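PDB 4RNZ: conserved hypothetical secreted protein from Helicobacter pylori, which probably acts as a zinc-dependent M23-family endopeptidase on peptidoglycan and determines the shape of the bacterial cell. Local coordinates for residues S172-A183 with S322-L333. Sequence-based numbering, arbitrary orientation.
Sequences SHSNGHYYDSKA and SKLHGKQREVFL
L324 fits its isobutyl group into the corner formed by the rings of H173 and Y179, and each of its carbons has a partner. L324 CB lies 4.2 Å from A183 CB. L324 CG, beside the backbone N and anti to the carbonyl carbon (chi1 -63°), sits over the same face of Y179 as L324 CD2, offset toward the rim near Y179 CE2. L324 CD1 reaches H173 CD2 at 3.7 Å. L324 CD2 serves both rings in CH-pi contacts, 4.1 Å from the H173 centroid and almost on its normal, and over one face of Y179, nearest CZ. The backbone pins the same residue: L324 N donates to A183 O at 3.1 Å, nearly straight.

N175 fixes both rings: its ND2 donates to Y179 OH, and its backbone N to H173 ND1, tilted from the ring plane. N175 OD1 accepts from H177 N in an Asx turn. At the H173 edge, Q328 NE2 approaches CE1 with amide and ring planes 74° apart, and a water joins H173 NE2 to Q328 O.

With CG opposite the backbone N (chi1 173°), the F332 ring extends from the helix to receive the edge of Y179 on its face, a T-shaped pair with centroids 6.0 Å apart. F332 CD2 touches A183 CB at 3.6 Å; the ring's edge faces the carbonyl oxygens of S172 and D180. A183 CB also lies over one face of the R329 guanidinium, whose NH1 donates in plane to L324 O.

Far from the zinc site, 172-183 belongs to the second Csd3 domain; helix 326-348 and its lead-in, from late in the chain, pack on its turns and short strand 178-179, near one edge of an antiparallel sheet.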
loop_
_atom_site.group_PDB
_atom_site.type_symbol
_atom_site.label_atom_id
_atom_site.label_comp_id
_atom_site.label_asym_id
_atom_site.label_seq_id
_atom_site.Cartn_x
_atom_site.Cartn_y
_atom_site.Cartn_z
ATOM N N SER A 172 4.258 -6.799 -11.935
ATOM C CA SER A 172 3.052 -6.285 -11.358
ATOM C C SER A 172 1.980 -6.312 -12.407
ATOM O O SER A 172 2.253 -6.455 -13.606
ATOM C CB SER A 172 3.237 -4.831 -10.948
ATOM O OG SER A 172 3.453 -4.034 -12.118
ATOM N N HIS A 173 0.754 -6.175 -11.930
ATOM C CA HIS A 173 -0.416 -6.019 -12.766
ATOM C C HIS A 173 -1.216 -4.864 -12.172
ATOM O O HIS A 173 -1.044 -4.506 -10.994
ATOM C CB HIS A 173 -1.231 -7.308 -12.756
ATOM C CG HIS A 173 -2.309 -7.345 -13.792
ATOM N ND1 HIS A 173 -3.640 -7.158 -13.490
ATOM C CD2 HIS A 173 -2.255 -7.548 -15.130
ATOM C CE1 HIS A 173 -4.359 -7.245 -14.595
ATOM N NE2 HIS A 173 -3.543 -7.490 -15.602
ATOM N N SER A 174 -2.088 -4.277 -12.977
ATOM C CA SER A 174 -2.944 -3.177 -12.508
ATOM C C SER A 174 -3.840 -3.573 -11.311
ATOM O O SER A 174 -4.194 -2.717 -10.496
ATOM C CB SER A 174 -3.811 -2.681 -13.661
ATOM O OG SER A 174 -4.478 -3.776 -14.236
ATOM N N ASN A 175 -4.185 -4.858 -11.201
ATOM C CA ASN A 175 -4.921 -5.377 -10.028
ATOM C C ASN A 175 -4.152 -5.383 -8.692
ATOM O O ASN A 175 -4.730 -5.732 -7.668
ATOM C CB ASN A 175 -5.506 -6.782 -10.310
ATOM C CG ASN A 175 -4.442 -7.877 -10.351
ATOM O OD1 ASN A 175 -3.333 -7.729 -9.805
ATOM N ND2 ASN A 175 -4.779 -8.992 -10.983
ATOM N N GLY A 176 -2.864 -5.036 -8.702
ATOM C CA GLY A 176 -2.069 -4.922 -7.467
ATOM C C GLY A 176 -1.294 -6.165 -7.034
ATOM O O GLY A 176 -0.465 -6.095 -6.126
ATOM N N HIS A 177 -1.554 -7.296 -7.683
ATOM C CA HIS A 177 -0.849 -8.551 -7.410
ATOM C C HIS A 177 0.360 -8.737 -8.343
ATOM O O HIS A 177 0.440 -8.082 -9.374
ATOM C CB HIS A 177 -1.818 -9.712 -7.572
ATOM C CG HIS A 177 -2.978 -9.651 -6.619
ATOM N ND1 HIS A 177 -3.233 -10.635 -5.691
ATOM C CD2 HIS A 177 -3.936 -8.707 -6.433
ATOM C CE1 HIS A 177 -4.303 -10.313 -4.985
ATOM N NE2 HIS A 177 -4.748 -9.146 -5.410
ATOM N N TYR A 178 1.287 -9.618 -7.950
ATOM C CA TYR A 178 2.502 -9.939 -8.718
ATOM C C TYR A 178 2.313 -11.257 -9.455
ATOM O O TYR A 178 1.695 -12.182 -8.918
ATOM C CB TYR A 178 3.698 -10.120 -7.800
ATOM C CG TYR A 178 4.216 -8.897 -7.046
ATOM C CD1 TYR A 178 4.497 -7.678 -7.702
ATOM C CD2 TYR A 178 4.494 -8.990 -5.669
ATOM C CE1 TYR A 178 5.004 -6.590 -6.992
ATOM C CE2 TYR A 178 5.003 -7.928 -4.952
ATOM C CZ TYR A 178 5.255 -6.717 -5.603
ATOM O OH TYR A 178 5.781 -5.679 -4.844
ATOM N N TYR A 179 2.878 -11.332 -10.633
ATOM C CA TYR A 179 2.755 -12.476 -11.472
ATOM C C TYR A 179 4.083 -12.893 -12.015
ATOM O O TYR A 179 4.929 -12.073 -12.286
ATOM C CB TYR A 179 1.778 -12.206 -12.608
ATOM C CG TYR A 179 0.377 -12.080 -12.115
ATOM C CD1 TYR A 179 -0.118 -10.866 -11.741
ATOM C CD2 TYR A 179 -0.409 -13.180 -11.936
ATOM C CE1 TYR A 179 -1.380 -10.739 -11.252
ATOM C CE2 TYR A 179 -1.674 -13.063 -11.444
ATOM C CZ TYR A 179 -2.148 -11.835 -11.095
ATOM O OH TYR A 179 -3.387 -11.679 -10.593
ATOM N N ASP A 180 4.239 -14.186 -12.163
ATOM C CA ASP A 180 5.380 -14.672 -12.834
ATOM C C ASP A 180 5.177 -14.514 -14.278
ATOM O O ASP A 180 4.229 -14.003 -14.787
ATOM C CB ASP A 180 5.782 -16.106 -12.494
ATOM C CG ASP A 180 4.809 -17.144 -12.983
ATOM O OD1 ASP A 180 4.028 -16.927 -13.899
ATOM O OD2 ASP A 180 4.855 -18.208 -12.397
ATOM N N SER A 181 6.174 -14.999 -15.023
ATOM C CA SER A 181 6.164 -14.904 -16.488
ATOM C C SER A 181 5.223 -15.852 -17.221
ATOM O O SER A 181 5.034 -15.746 -18.407
ATOM C CB SER A 181 7.564 -14.873 -17.134
ATOM O OG SER A 181 8.405 -15.919 -16.785
ATOM N N LYS A 182 4.613 -16.754 -16.493
ATOM C CA LYS A 182 3.553 -17.547 -17.041
ATOM C C LYS A 182 2.239 -16.992 -16.598
ATOM O O LYS A 182 1.255 -17.656 -16.658
ATOM C CB LYS A 182 3.662 -18.991 -16.582
ATOM C CG LYS A 182 4.844 -19.760 -17.108
ATOM C CD LYS A 182 4.609 -21.237 -16.865
ATOM C CE LYS A 182 5.654 -22.150 -17.500
ATOM N NZ LYS A 182 5.063 -23.398 -18.047
ATOM N N ALA A 183 2.235 -15.757 -16.140
ATOM C CA ALA A 183 1.042 -15.104 -15.655
ATOM C C ALA A 183 0.328 -15.817 -14.536
ATOM O O ALA A 183 -0.837 -15.702 -14.384
ATOM C CB ALA A 183 0.095 -14.819 -16.785
ATOM N N SER A 322 -3.821 -17.287 -7.885
ATOM C CA SER A 322 -4.487 -16.753 -9.022
ATOM C C SER A 322 -3.639 -16.901 -10.284
ATOM O O SER A 322 -2.460 -17.158 -10.234
ATOM C CB SER A 322 -4.856 -15.311 -8.715
ATOM O OG SER A 322 -5.488 -14.627 -9.767
ATOM N N LYS A 323 -4.302 -16.762 -11.414
ATOM C CA LYS A 323 -3.673 -16.688 -12.710
ATOM C C LYS A 323 -4.473 -15.686 -13.470
ATOM O O LYS A 323 -5.625 -15.503 -13.172
ATOM C CB LYS A 323 -3.780 -17.983 -13.493
ATOM C CG LYS A 323 -3.172 -19.201 -12.881
ATOM C CD LYS A 323 -3.458 -20.364 -13.790
ATOM C CE LYS A 323 -2.865 -21.643 -13.271
ATOM N NZ LYS A 323 -2.536 -22.638 -14.321
ATOM N N LEU A 324 -3.855 -15.060 -14.461
ATOM C CA LEU A 324 -4.558 -14.164 -15.335
ATOM C C LEU A 324 -5.234 -14.966 -16.422
ATOM O O LEU A 324 -4.751 -15.993 -16.790
ATOM C CB LEU A 324 -3.617 -13.153 -15.964
ATOM C CG LEU A 324 -2.881 -12.164 -15.087
ATOM C CD1 LEU A 324 -2.083 -11.187 -15.906
ATOM C CD2 LEU A 324 -3.849 -11.442 -14.208
ATOM N N HIS A 325 -6.343 -14.446 -16.934
ATOM C CA HIS A 325 -7.109 -15.094 -17.988
ATOM C C HIS A 325 -7.568 -14.133 -19.072
ATOM O O HIS A 325 -7.477 -12.908 -18.927
ATOM C CB HIS A 325 -8.338 -15.749 -17.367
ATOM C CG HIS A 325 -7.991 -16.774 -16.344
ATOM N ND1 HIS A 325 -7.438 -17.986 -16.684
ATOM C CD2 HIS A 325 -8.082 -16.763 -14.992
ATOM C CE1 HIS A 325 -7.213 -18.689 -15.587
ATOM N NE2 HIS A 325 -7.597 -17.970 -14.549
ATOM N N GLY A 326 -8.082 -14.715 -20.150
ATOM C CA GLY A 326 -8.714 -13.960 -21.227
ATOM C C GLY A 326 -7.766 -12.968 -21.860
ATOM O O GLY A 326 -6.574 -13.234 -22.030
ATOM N N LYS A 327 -8.302 -11.803 -22.180
ATOM C CA LYS A 327 -7.511 -10.757 -22.795
ATOM C C LYS A 327 -6.486 -10.166 -21.812
ATOM O O LYS A 327 -5.436 -9.714 -22.238
ATOM C CB LYS A 327 -8.418 -9.661 -23.368
ATOM C CG LYS A 327 -7.877 -9.045 -24.648
ATOM C CD LYS A 327 -8.551 -7.718 -24.965
ATOM C CE LYS A 327 -7.827 -6.980 -26.082
ATOM N NZ LYS A 327 -7.918 -5.506 -25.895
ATOM N N GLN A 328 -6.786 -10.165 -20.514
ATOM C CA GLN A 328 -5.807 -9.747 -19.500
ATOM C C GLN A 328 -4.536 -10.577 -19.571
ATOM O O GLN A 328 -3.431 -10.046 -19.407
ATOM C CB GLN A 328 -6.375 -9.846 -18.080
ATOM C CG GLN A 328 -7.237 -8.667 -17.658
ATOM C CD GLN A 328 -7.404 -8.598 -16.156
ATOM O OE1 GLN A 328 -7.277 -9.601 -15.456
ATOM N NE2 GLN A 328 -7.679 -7.413 -15.650
ATOM N N ARG A 329 -4.699 -11.875 -19.796
ATOM C CA ARG A 329 -3.561 -12.786 -19.903
ATOM C C ARG A 329 -2.731 -12.515 -21.158
ATOM O O ARG A 329 -1.491 -12.446 -21.087
ATOM C CB ARG A 329 -4.037 -14.231 -19.900
ATOM C CG ARG A 329 -2.945 -15.235 -20.173
ATOM C CD ARG A 329 -3.465 -16.655 -20.073
ATOM N NE ARG A 329 -2.349 -17.591 -20.039
ATOM C CZ ARG A 329 -1.815 -18.100 -18.931
ATOM N NH1 ARG A 329 -2.284 -17.795 -17.709
ATOM N NH2 ARG A 329 -0.797 -18.933 -19.040
ATOM N N GLU A 330 -3.411 -12.395 -22.304
ATOM C CA GLU A 330 -2.753 -12.077 -23.581
ATOM C C GLU A 330 -1.921 -10.809 -23.490
ATOM O O GLU A 330 -0.774 -10.791 -23.907
ATOM C CB GLU A 330 -3.775 -11.856 -24.704
ATOM C CG GLU A 330 -4.470 -13.097 -25.241
ATOM C CD GLU A 330 -5.593 -12.733 -26.214
ATOM O OE1 GLU A 330 -5.296 -12.096 -27.250
ATOM O OE2 GLU A 330 -6.774 -13.061 -25.938
ATOM N N VAL A 331 -2.527 -9.736 -22.983
ATOM C CA VAL A 331 -1.866 -8.431 -22.892
ATOM C C VAL A 331 -0.664 -8.498 -21.946
ATOM O O VAL A 331 0.374 -7.883 -22.188
ATOM C CB VAL A 331 -2.857 -7.340 -22.411
ATOM C CG1 VAL A 331 -2.140 -6.056 -21.990
ATOM C CG2 VAL A 331 -3.884 -7.047 -23.501
ATOM N N PHE A 332 -0.825 -9.253 -20.868
ATOM C CA PHE A 332 0.218 -9.382 -19.865
ATOM C C PHE A 332 1.427 -10.066 -20.452
ATOM O O PHE A 332 2.540 -9.560 -20.330
ATOM C CB PHE A 332 -0.268 -10.208 -18.677
ATOM C CG PHE A 332 0.819 -10.525 -17.688
ATOM C CD1 PHE A 332 1.114 -9.642 -16.656
ATOM C CD2 PHE A 332 1.572 -11.685 -17.810
ATOM C CE1 PHE A 332 2.107 -9.936 -15.743
ATOM C CE2 PHE A 332 2.586 -11.961 -16.915
ATOM C CZ PHE A 332 2.835 -11.098 -15.874
ATOM N N LEU A 333 1.192 -11.222 -21.073
ATOM C CA LEU A 333 2.259 -12.009 -21.638
ATOM C C LEU A 333 3.003 -11.243 -22.739
ATOM O O LEU A 333 4.215 -11.361 -22.883
ATOM C CB LEU A 333 1.709 -13.329 -22.171
ATOM C CG LEU A 333 1.211 -14.303 -21.092
ATOM C CD1 LEU A 333 0.439 -15.454 -21.722
ATOM C CD2 LEU A 333 2.356 -14.841 -20.241
HETATM O O HOH W 1 -3.287 -7.500 -18.304
#